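Local coordinates for chromosome partition protein Smc (Pyrococcus yayanosii, PDB 5XEI) that is probably required for chromosome condensation and partitioning, acting as a DNA-binding, ATP-hydrolysing homodimer of the SMC family, represented here by its head domain, coiled coil and joint, at residues V229-L232 / L233-K237; R277-L280 / K281-A285; S295-L298 / E299-R302; P317-M320 / K321-E324. All blocks are in the same frame, centred on the assembly; numbering follows the deposited sequence.

Contact 1 (V229-L232 / L233-K237); sequences VALL and LGEIK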
loop_
_atom_site.group_PDB
_atom_site.type_symbol
_atom_site.label_atom_id
_atom_site.label_comp_id
_atom_site.label_asym_id
_atom_site.label_seq_id
_atom_site.Cartn_x
_atom_site.Cartn_y
_atom_site.Cartn_z
ATOM N N VAL A 229 -15.499 4.818 75.512
ATOM C CA VAL A 229 -14.629 5.345 76.554
ATOM C C VAL A 229 -15.425 6.247 77.497
ATOM O O VAL A 229 -15.211 6.229 78.719
ATOM C CB VAL A 229 -13.420 6.070 75.927
ATOM C CG1 VAL A 229 -12.512 6.586 77.000
ATOM C CG2 VAL A 229 -12.639 5.129 75.021
ATOM N N ALA A 230 -16.376 7.013 76.948
ATOM C CA ALA A 230 -17.221 7.893 77.753
ATOM C C ALA A 230 -18.042 7.101 78.760
ATOM O O ALA A 230 -17.942 7.328 79.970
ATOM C CB ALA A 230 -18.144 8.711 76.852
ATOM N N LEU A 231 -18.873 6.169 78.275
ATOM C CA LEU A 231 -19.666 5.335 79.178
ATOM C C LEU A 231 -18.797 4.736 80.269
ATOM O O LEU A 231 -19.270 4.477 81.379
ATOM C CB LEU A 231 -20.371 4.218 78.404
ATOM C CG LEU A 231 -20.746 2.946 79.181
ATOM C CD1 LEU A 231 -21.875 3.219 80.148
ATOM C CD2 LEU A 231 -21.124 1.806 78.278
ATOM N N LEU A 232 -17.513 4.563 79.992
ATOM C CA LEU A 232 -16.655 3.907 80.959
ATOM C C LEU A 232 -16.130 4.880 82.015
ATOM O O LEU A 232 -16.072 4.527 83.199
ATOM C CB LEU A 232 -15.536 3.200 80.217
ATOM C CG LEU A 232 -14.387 2.703 81.053
ATOM C CD1 LEU A 232 -14.934 1.837 82.141
ATOM C CD2 LEU A 232 -13.646 1.839 80.129
ATOM N N LEU A 233 -15.761 6.105 81.632
ATOM C CA LEU A 233 -15.381 7.097 82.635
ATOM C C LEU A 233 -16.514 7.324 83.631
ATOM O O LEU A 233 -16.295 7.337 84.848
ATOM C CB LEU A 233 -14.978 8.401 81.952
ATOM C CG LEU A 233 -13.641 8.318 81.223
ATOM C CD1 LEU A 233 -13.349 9.558 80.390
ATOM C CD2 LEU A 233 -12.557 8.103 82.239
ATOM N N GLY A 234 -17.740 7.481 83.130
ATOM C CA GLY A 234 -18.888 7.501 84.019
ATOM C C GLY A 234 -19.051 6.210 84.799
ATOM O O GLY A 234 -19.369 6.237 85.990
ATOM N N GLU A 235 -18.805 5.063 84.149
ATOM C CA GLU A 235 -19.017 3.753 84.769
ATOM C C GLU A 235 -18.211 3.541 86.054
ATOM O O GLU A 235 -18.448 2.536 86.739
ATOM C CB GLU A 235 -18.681 2.610 83.790
ATOM C CG GLU A 235 -19.882 1.847 83.190
ATOM C CD GLU A 235 -19.466 0.610 82.358
ATOM O OE1 GLU A 235 -18.249 0.360 82.212
ATOM O OE2 GLU A 235 -20.352 -0.119 81.847
ATOM N N ILE A 236 -17.276 4.423 86.399
ATOM C CA ILE A 236 -16.521 4.299 87.646
ATOM C C ILE A 236 -16.879 5.397 88.632
ATOM O O ILE A 236 -16.882 5.165 89.834
ATOM C CB ILE A 236 -14.997 4.282 87.396
ATOM C CG1 ILE A 236 -14.592 3.488 86.157
ATOM C CG2 ILE A 236 -14.241 3.786 88.628
ATOM C CD1 ILE A 236 -13.188 3.877 85.758
ATOM N N LYS A 237 -17.124 6.625 88.150
ATOM C CA LYS A 237 -17.671 7.661 89.026
ATOM C C LYS A 237 -18.843 7.094 89.824
ATOM O O LYS A 237 -18.899 7.193 91.057
ATOM C CB LYS A 237 -18.120 8.897 88.218
ATOM C CG LYS A 237 -18.890 9.955 89.054
ATOM C CD LYS A 237 -20.431 9.716 89.134
ATOM C CE LYS A 237 -21.140 10.472 90.294
ATOM N NZ LYS A 237 -20.654 10.177 91.679
#
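V229 and L233 begin a series of i-to-i+4 contacts along one continuous alpha-helix, helix 170-246, in the predicted coiled coil of the Smc arm. Backbone hydrogen bonds define it. L233 N donates to V229 O at 3.0 Å, and G234 N reaches A230 O at 3.2 Å with a nearly straight N-H...O angle of 166°. The next bond, E235 N to L231 O at 2.9 Å, is more bent, at 132°.

Side-chain contacts centre on E235. Extended beyond CG, it crosses the leucines of the preceding turn obliquely, with its aliphatic part against L231: CG lies 3.9 Å from L231 CD1. The carboxylate oxygens have different neighbours, OE2 lying near L231 while OE1 comes within 3.6 Å of L232 CD1. One turn on, L232 CD1 and I236 CG1 are a looser apolar pair at 4.4 Å.

The helix is covered from several directions. L231 packs on L301, R302 and I305 of helix 298-315, V229 and L233 share I288 of helix 285-289, and L232 meets L280, consistent with the joint of the arm.

At L233, CG stands anti to the carbonyl carbon (chi1 -72°), beside the backbone N, and this brings it to 3.6 Å from V229 O, the same oxygen that accepts the L233 N-H.

Contact 2 (R277-L280 / K281-A285); sequences RREL and KHFDA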
loop_
_atom_site.group_PDB
_atom_site.type_symbol
_atom_site.label_atom_id
_atom_site.label_comp_id
_atom_site.label_asym_id
_atom_site.label_seq_id
_atom_site.Cartn_x
_atom_site.Cartn_y
_atom_site.Cartn_z
ATOM N N ARG A 277 -11.177 0.458 85.879
ATOM C CA ARG A 277 -10.308 1.638 85.920
ATOM C C ARG A 277 -9.035 1.379 85.139
ATOM O O ARG A 277 -8.627 2.171 84.282
ATOM C CB ARG A 277 -9.856 2.006 87.345
ATOM C CG ARG A 277 -10.700 1.670 88.524
ATOM C CD ARG A 277 -10.037 2.139 89.839
ATOM N NE ARG A 277 -8.988 1.268 90.180
ATOM C CZ ARG A 277 -8.978 0.507 91.196
ATOM N NH1 ARG A 277 -9.949 0.530 92.010
ATOM N NH2 ARG A 277 -7.987 -0.262 91.418
ATOM N N ARG A 278 -8.376 0.280 85.493
ATOM C CA ARG A 278 -7.179 -0.155 84.801
ATOM C C ARG A 278 -7.443 -0.414 83.322
ATOM O O ARG A 278 -6.519 -0.355 82.502
ATOM C CB ARG A 278 -6.647 -1.394 85.507
ATOM C CG ARG A 278 -5.682 -2.212 84.744
ATOM C CD ARG A 278 -6.098 -3.650 84.827
ATOM N NE ARG A 278 -5.088 -4.454 84.179
ATOM C CZ ARG A 278 -5.293 -5.193 83.098
ATOM N NH1 ARG A 278 -6.482 -5.255 82.514
ATOM N NH2 ARG A 278 -4.279 -5.853 82.591
ATOM N N GLU A 279 -8.702 -0.664 82.959
ATOM C CA GLU A 279 -9.066 -0.857 81.561
ATOM C C GLU A 279 -8.682 0.343 80.703
ATOM O O GLU A 279 -8.270 0.180 79.545
ATOM C CB GLU A 279 -10.566 -1.113 81.484
ATOM C CG GLU A 279 -11.044 -1.983 80.354
ATOM C CD GLU A 279 -11.739 -1.159 79.307
ATOM O OE1 GLU A 279 -11.504 0.062 79.325
ATOM O OE2 GLU A 279 -12.538 -1.703 78.515
ATOM N N LEU A 280 -8.807 1.550 81.255
ATOM C CA LEU A 280 -8.530 2.774 80.511
ATOM C C LEU A 280 -7.072 3.170 80.542
ATOM O O LEU A 280 -6.669 4.045 79.765
ATOM C CB LEU A 280 -9.332 3.955 81.044
ATOM C CG LEU A 280 -10.819 3.733 81.228
ATOM C CD1 LEU A 280 -11.093 3.101 82.576
ATOM C CD2 LEU A 280 -11.478 5.060 81.089
ATOM N N LYS A 281 -6.282 2.568 81.436
ATOM C CA LYS A 281 -4.833 2.709 81.358
ATOM C C LYS A 281 -4.318 2.296 79.986
ATOM O O LYS A 281 -3.232 2.723 79.576
ATOM C CB LYS A 281 -4.168 1.874 82.471
ATOM C CG LYS A 281 -4.649 2.222 83.898
ATOM C CD LYS A 281 -3.990 1.346 84.984
ATOM C CE LYS A 281 -4.459 1.708 86.404
ATOM N NZ LYS A 281 -3.897 0.778 87.430
ATOM N N HIS A 282 -5.106 1.512 79.253
ATOM C CA HIS A 282 -4.703 0.934 77.984
ATOM C C HIS A 282 -5.400 1.584 76.794
ATOM O O HIS A 282 -5.235 1.122 75.661
ATOM C CB HIS A 282 -4.962 -0.572 78.026
ATOM C CG HIS A 282 -4.386 -1.234 79.238
ATOM N ND1 HIS A 282 -4.926 -2.372 79.798
ATOM C CD2 HIS A 282 -3.315 -0.912 80.004
ATOM C CE1 HIS A 282 -4.213 -2.726 80.853
ATOM N NE2 HIS A 282 -3.230 -1.855 81.000
ATOM N N PHE A 283 -6.171 2.640 77.015
ATOM C CA PHE A 283 -6.711 3.432 75.922
ATOM C C PHE A 283 -5.800 4.618 75.657
ATOM O O PHE A 283 -5.264 5.221 76.590
ATOM C CB PHE A 283 -8.125 3.925 76.225
ATOM C CG PHE A 283 -9.202 2.933 75.885
ATOM C CD1 PHE A 283 -9.535 2.673 74.571
ATOM C CD2 PHE A 283 -9.886 2.273 76.883
ATOM C CE1 PHE A 283 -10.521 1.768 74.264
ATOM C CE2 PHE A 283 -10.873 1.378 76.581
ATOM C CZ PHE A 283 -11.196 1.127 75.270
ATOM N N ASP A 284 -5.640 4.955 74.379
ATOM C CA ASP A 284 -4.739 6.034 73.991
ATOM C C ASP A 284 -5.119 7.347 74.669
ATOM O O ASP A 284 -6.291 7.618 74.953
ATOM C CB ASP A 284 -4.740 6.210 72.474
ATOM C CG ASP A 284 -4.170 5.007 71.754
ATOM O OD1 ASP A 284 -3.689 4.081 72.447
ATOM O OD2 ASP A 284 -4.191 4.991 70.501
ATOM N N ALA A 285 -4.096 8.170 74.923
ATOM C CA ALA A 285 -4.293 9.420 75.647
ATOM C C ALA A 285 -5.029 10.461 74.813
ATOM O O ALA A 285 -5.777 11.272 75.371
ATOM C CB ALA A 285 -2.952 9.975 76.121
#
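F283 N donates to L280 O at 3.1 Å with an N-H...O angle of 162°, a bond of the turn leading from helix 261-278 toward helix 285-289, its donor above the carbonyl plane. Before it come two weak i-to-i+3 bonds, one of them from K281 N to R278 O at 3.1 Å.

R278 and H282 meet edge to face: H282 CE1 stands 3.5 Å above the centre of the guanidinium, the two planes 88° apart. The same imidazole has R278 O over one of its faces, and R278 NH1 is held by a salt bridge to E275. K281, extended beyond CG, crosses the R278 side chain at about a right angle, its CD 3.9 Å from R278 CB.

E279 bends at chi2 so that OE1 lies at the edge of the F283 ring, in its plane and nearest CE2, while OE2 is salt-bridged to K276. Cutting this side chain back to an alanine here would probably cost K276 this salt bridge and leave the F283 ring edge without its oxygen neighbour. An anionic oxygen at the ring's hydrogen-bearing edge probably gains some electrostatic attraction, and the carboxylate thus serves a cation and an aromatic edge together.

Contact 3 (S295-L298 / E299-R302); sequences SLDL and EVLR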
loop_
_atom_site.group_PDB
_atom_site.type_symbol
_atom_site.label_atom_id
_atom_site.label_comp_id
_atom_site.label_asym_id
_atom_site.label_seq_id
_atom_site.Cartn_x
_atom_site.Cartn_y
_atom_site.Cartn_z
ATOM N N SER A 295 -20.155 14.643 78.111
ATOM C CA SER A 295 -21.353 14.400 78.903
ATOM C C SER A 295 -21.186 13.238 79.888
ATOM O O SER A 295 -20.096 12.701 80.100
ATOM C CB SER A 295 -22.535 14.145 77.964
ATOM O OG SER A 295 -23.514 13.298 78.554
ATOM N N LEU A 296 -22.296 12.884 80.535
ATOM C CA LEU A 296 -22.446 11.627 81.258
ATOM C C LEU A 296 -23.877 11.150 81.047
ATOM O O LEU A 296 -24.439 11.353 79.962
ATOM C CB LEU A 296 -22.121 11.776 82.752
ATOM C CG LEU A 296 -20.667 12.012 83.195
ATOM C CD1 LEU A 296 -20.547 13.221 84.121
ATOM C CD2 LEU A 296 -20.100 10.778 83.876
ATOM N N ASP A 297 -24.480 10.570 82.092
ATOM C CA ASP A 297 -25.777 9.898 82.041
ATOM C C ASP A 297 -25.604 8.555 81.347
ATOM O O ASP A 297 -25.569 8.464 80.114
ATOM C CB ASP A 297 -26.853 10.737 81.342
ATOM C CG ASP A 297 -28.261 10.306 81.716
ATOM O OD1 ASP A 297 -28.650 9.184 81.321
ATOM O OD2 ASP A 297 -28.983 11.086 82.388
ATOM N N LEU A 298 -25.495 7.504 82.149
ATOM C CA LEU A 298 -24.972 6.255 81.628
ATOM C C LEU A 298 -25.957 5.590 80.682
ATOM O O LEU A 298 -25.571 5.121 79.606
ATOM C CB LEU A 298 -24.590 5.328 82.774
ATOM C CG LEU A 298 -23.174 5.581 83.300
ATOM C CD1 LEU A 298 -22.829 7.059 83.517
ATOM C CD2 LEU A 298 -22.955 4.775 84.556
ATOM N N GLU A 299 -27.240 5.569 81.038
ATOM C CA GLU A 299 -28.180 4.811 80.221
ATOM C C GLU A 299 -28.490 5.481 78.881
ATOM O O GLU A 299 -28.917 4.797 77.943
ATOM C CB GLU A 299 -29.457 4.531 81.009
ATOM C CG GLU A 299 -29.295 3.434 82.070
ATOM C CD GLU A 299 -28.990 2.039 81.488
ATOM O OE1 GLU A 299 -28.198 1.924 80.530
ATOM O OE2 GLU A 299 -29.552 1.047 81.999
ATOM N N VAL A 300 -28.274 6.792 78.743
ATOM C CA VAL A 300 -28.382 7.357 77.399
ATOM C C VAL A 300 -27.167 6.956 76.563
ATOM O O VAL A 300 -27.275 6.741 75.346
ATOM C CB VAL A 300 -28.574 8.886 77.447
ATOM C CG1 VAL A 300 -29.683 9.235 78.418
ATOM C CG2 VAL A 300 -27.273 9.606 77.779
ATOM N N LEU A 301 -26.006 6.803 77.200
ATOM C CA LEU A 301 -24.832 6.344 76.474
ATOM C C LEU A 301 -24.979 4.891 76.038
ATOM O O LEU A 301 -24.506 4.516 74.964
ATOM C CB LEU A 301 -23.592 6.531 77.340
ATOM C CG LEU A 301 -23.141 7.983 77.379
ATOM C CD1 LEU A 301 -21.875 8.107 78.174
ATOM C CD2 LEU A 301 -22.938 8.481 75.951
ATOM N N ARG A 302 -25.628 4.056 76.848
ATOM C CA ARG A 302 -25.789 2.663 76.449
ATOM C C ARG A 302 -26.847 2.518 75.363
ATOM O O ARG A 302 -26.708 1.680 74.466
ATOM C CB ARG A 302 -26.125 1.792 77.657
ATOM C CG ARG A 302 -25.272 2.104 78.862
ATOM C CD ARG A 302 -25.120 0.917 79.799
ATOM N NE ARG A 302 -26.393 0.478 80.364
ATOM C CZ ARG A 302 -26.520 -0.521 81.233
ATOM N NH1 ARG A 302 -25.442 -1.173 81.652
ATOM N NH2 ARG A 302 -27.722 -0.860 81.692
#
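L298 and R302 meet at the start of helix 298-315, just after D297 at the N-cap position. The close part of the contact gathers round two backbone carbonyls. L298 O accepts from R302 N at 3.0 Å with an N-H...O angle of 146°, and the methylenes L301 CB and R302 CG also lie against this oxygen. D297 O takes a weaker bond from L301 N at 3.4 Å, with V300 CG2 beside it. L301, buried, continues inward onto A230 of helix 170-246, and L298 reaches L231 and R238 of that helix.

The solvent side carries the charged groups. There the D297 carboxylate is swung across V300, both residues being exposed: with CG anti to the backbone N (chi1 -159°), the two side chains cross at about a right angle and D297 OD1 faces V300 CG1. Also on this side E299 and R302, one turn apart, form a salt bridge: R302 NH2 donates to E299 OE2 at 2.7 Å, meeting the oxygen on its syn side but 31° out of the carboxylate plane. The second link, through R302 NE and E299 OE1, is modelled too short for its length to be trusted.

A buried leucine on one side, an i-to-i+3 acid-base pair on the other and an aspartate at the N-cap are characteristic of the first turn of an amphipathic helix, here one packed on the long coiled-coil helix.

Contact 4 (P317-M320 / K321-E324); sequences PVNM and KAIE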
loop_
_atom_site.group_PDB
_atom_site.type_symbol
_atom_site.label_atom_id
_atom_site.label_comp_id
_atom_site.label_asym_id
_atom_site.label_seq_id
_atom_site.Cartn_x
_atom_site.Cartn_y
_atom_site.Cartn_z
ATOM N N PRO A 317 -22.267 -5.942 54.610
ATOM C CA PRO A 317 -20.799 -5.923 54.629
ATOM C C PRO A 317 -20.233 -4.668 53.960
ATOM O O PRO A 317 -20.881 -4.124 53.054
ATOM C CB PRO A 317 -20.418 -7.175 53.823
ATOM C CG PRO A 317 -21.727 -7.837 53.433
ATOM C CD PRO A 317 -22.768 -6.772 53.505
ATOM N N VAL A 318 -19.061 -4.212 54.409
ATOM C CA VAL A 318 -18.342 -3.135 53.748
ATOM C C VAL A 318 -16.981 -3.659 53.317
ATOM O O VAL A 318 -16.433 -4.594 53.897
ATOM C CB VAL A 318 -18.188 -1.879 54.628
ATOM C CG1 VAL A 318 -19.509 -1.541 55.319
ATOM C CG2 VAL A 318 -17.044 -2.042 55.620
ATOM N N ASN A 319 -16.442 -3.047 52.272
ATOM C CA ASN A 319 -15.191 -3.474 51.653
ATOM C C ASN A 319 -14.200 -2.331 51.824
ATOM O O ASN A 319 -14.283 -1.319 51.128
ATOM C CB ASN A 319 -15.421 -3.830 50.182
ATOM C CG ASN A 319 -14.129 -3.914 49.373
ATOM O OD1 ASN A 319 -13.051 -4.214 49.903
ATOM N ND2 ASN A 319 -14.239 -3.669 48.070
ATOM N N MET A 320 -13.262 -2.463 52.750
ATOM C CA MET A 320 -12.424 -1.306 53.010
ATOM C C MET A 320 -11.329 -1.126 51.975
ATOM O O MET A 320 -10.776 -0.019 51.870
ATOM C CB MET A 320 -11.826 -1.383 54.407
ATOM C CG MET A 320 -12.863 -1.608 55.479
ATOM S SD MET A 320 -12.534 -0.414 56.781
ATOM C CE MET A 320 -13.040 1.065 55.905
ATOM N N LYS A 321 -11.019 -2.171 51.201
ATOM C CA LYS A 321 -10.125 -1.985 50.065
ATOM C C LYS A 321 -10.643 -0.891 49.138
ATOM O O LYS A 321 -9.854 -0.228 48.454
ATOM C CB LYS A 321 -9.966 -3.293 49.294
ATOM C CG LYS A 321 -9.889 -4.519 50.166
ATOM C CD LYS A 321 -8.443 -4.887 50.479
ATOM C CE LYS A 321 -8.327 -5.794 51.727
ATOM N NZ LYS A 321 -6.974 -5.706 52.397
ATOM N N ALA A 322 -11.962 -0.673 49.133
ATOM C CA ALA A 322 -12.578 0.287 48.224
ATOM C C ALA A 322 -11.962 1.678 48.339
ATOM O O ALA A 322 -11.803 2.368 47.330
ATOM C CB ALA A 322 -14.084 0.360 48.476
ATOM N N ILE A 323 -11.628 2.122 49.551
ATOM C CA ILE A 323 -11.077 3.462 49.689
ATOM C C ILE A 323 -9.787 3.584 48.896
ATOM O O ILE A 323 -9.548 4.594 48.217
ATOM C CB ILE A 323 -10.867 3.815 51.170
ATOM C CG1 ILE A 323 -12.213 3.937 51.877
ATOM C CG2 ILE A 323 -10.039 5.089 51.312
ATOM C CD1 ILE A 323 -12.117 3.729 53.387
ATOM N N GLU A 324 -8.941 2.560 48.944
ATOM C CA GLU A 324 -7.721 2.656 48.153
ATOM C C GLU A 324 -7.960 2.230 46.705
ATOM O O GLU A 324 -7.331 2.778 45.793
ATOM C CB GLU A 324 -6.598 1.829 48.788
ATOM C CG GLU A 324 -6.110 2.305 50.168
ATOM C CD GLU A 324 -5.981 3.835 50.304
ATOM O OE1 GLU A 324 -6.428 4.393 51.341
ATOM O OE2 GLU A 324 -5.435 4.475 49.381
#
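N319 grips the turn that begins helix 321-383 through both its side chain and its backbone. Among the polar contacts, N319 OD1 accepts from K321 N at 3.2 Å, a weak bond because the N-H...O angle is 123°. K321 crosses the N319 side chain at about a right angle, its CG a methylene beside the cap oxygen, 3.2 Å from N319 OD1. N319 O takes the hydrogen of A322 N at 3.1 Å, a straighter bond at 151°. One residue on, I323 N donates to M320 O at 3.3 Å. A chi1 of 164° sets CG of N319 opposite the backbone N and turns the amide toward K321, and ND2 on the other branch is hydrogen-bonded to E210 of helix 170-246. Both branches of the amide are therefore engaged, which probably helps to fix its rotation. Shortening this residue to an alanine here would probably leave K321 N without its capping acceptor and break the link to E210.

The apolar contact is a single pair. M320 and I323 lie side by side, pointing the same way, with M320 CE at 3.8 Å from I323 CD1. M320, bent at chi2 and chi3, also meets A214 and L218, while I323 meets L215, so the pair packs against helix 170-246.

An asparagine oxygen bonded to the N-H two residues ahead is an Asx turn, here capping the N-terminus of a long helix of the predicted coiled coil.

Along the chain the four contacts follow in series, and helix 170-246 relates them all. It carries contact 1, whose centre lies about 11 Å from that of contact 2 and about 9 Å from that of contact 3. Both touch it, L280 CD2 reaching L233 CD2 at 3.4 Å and L296 CD2 reaching G234 CA at 3.5 Å, whereas contacts 2 and 3 stay about 11 Å apart at their nearest atoms. The returning chain is thus broken into helices 261-278, 285-289 and 298-315 around one uninterrupted helix, probably the joint of the arm. Contact 4, centred about 32 Å from contact 1, starts helix 321-383 against the same partner, where the arm probably continues as a helix pair toward the head.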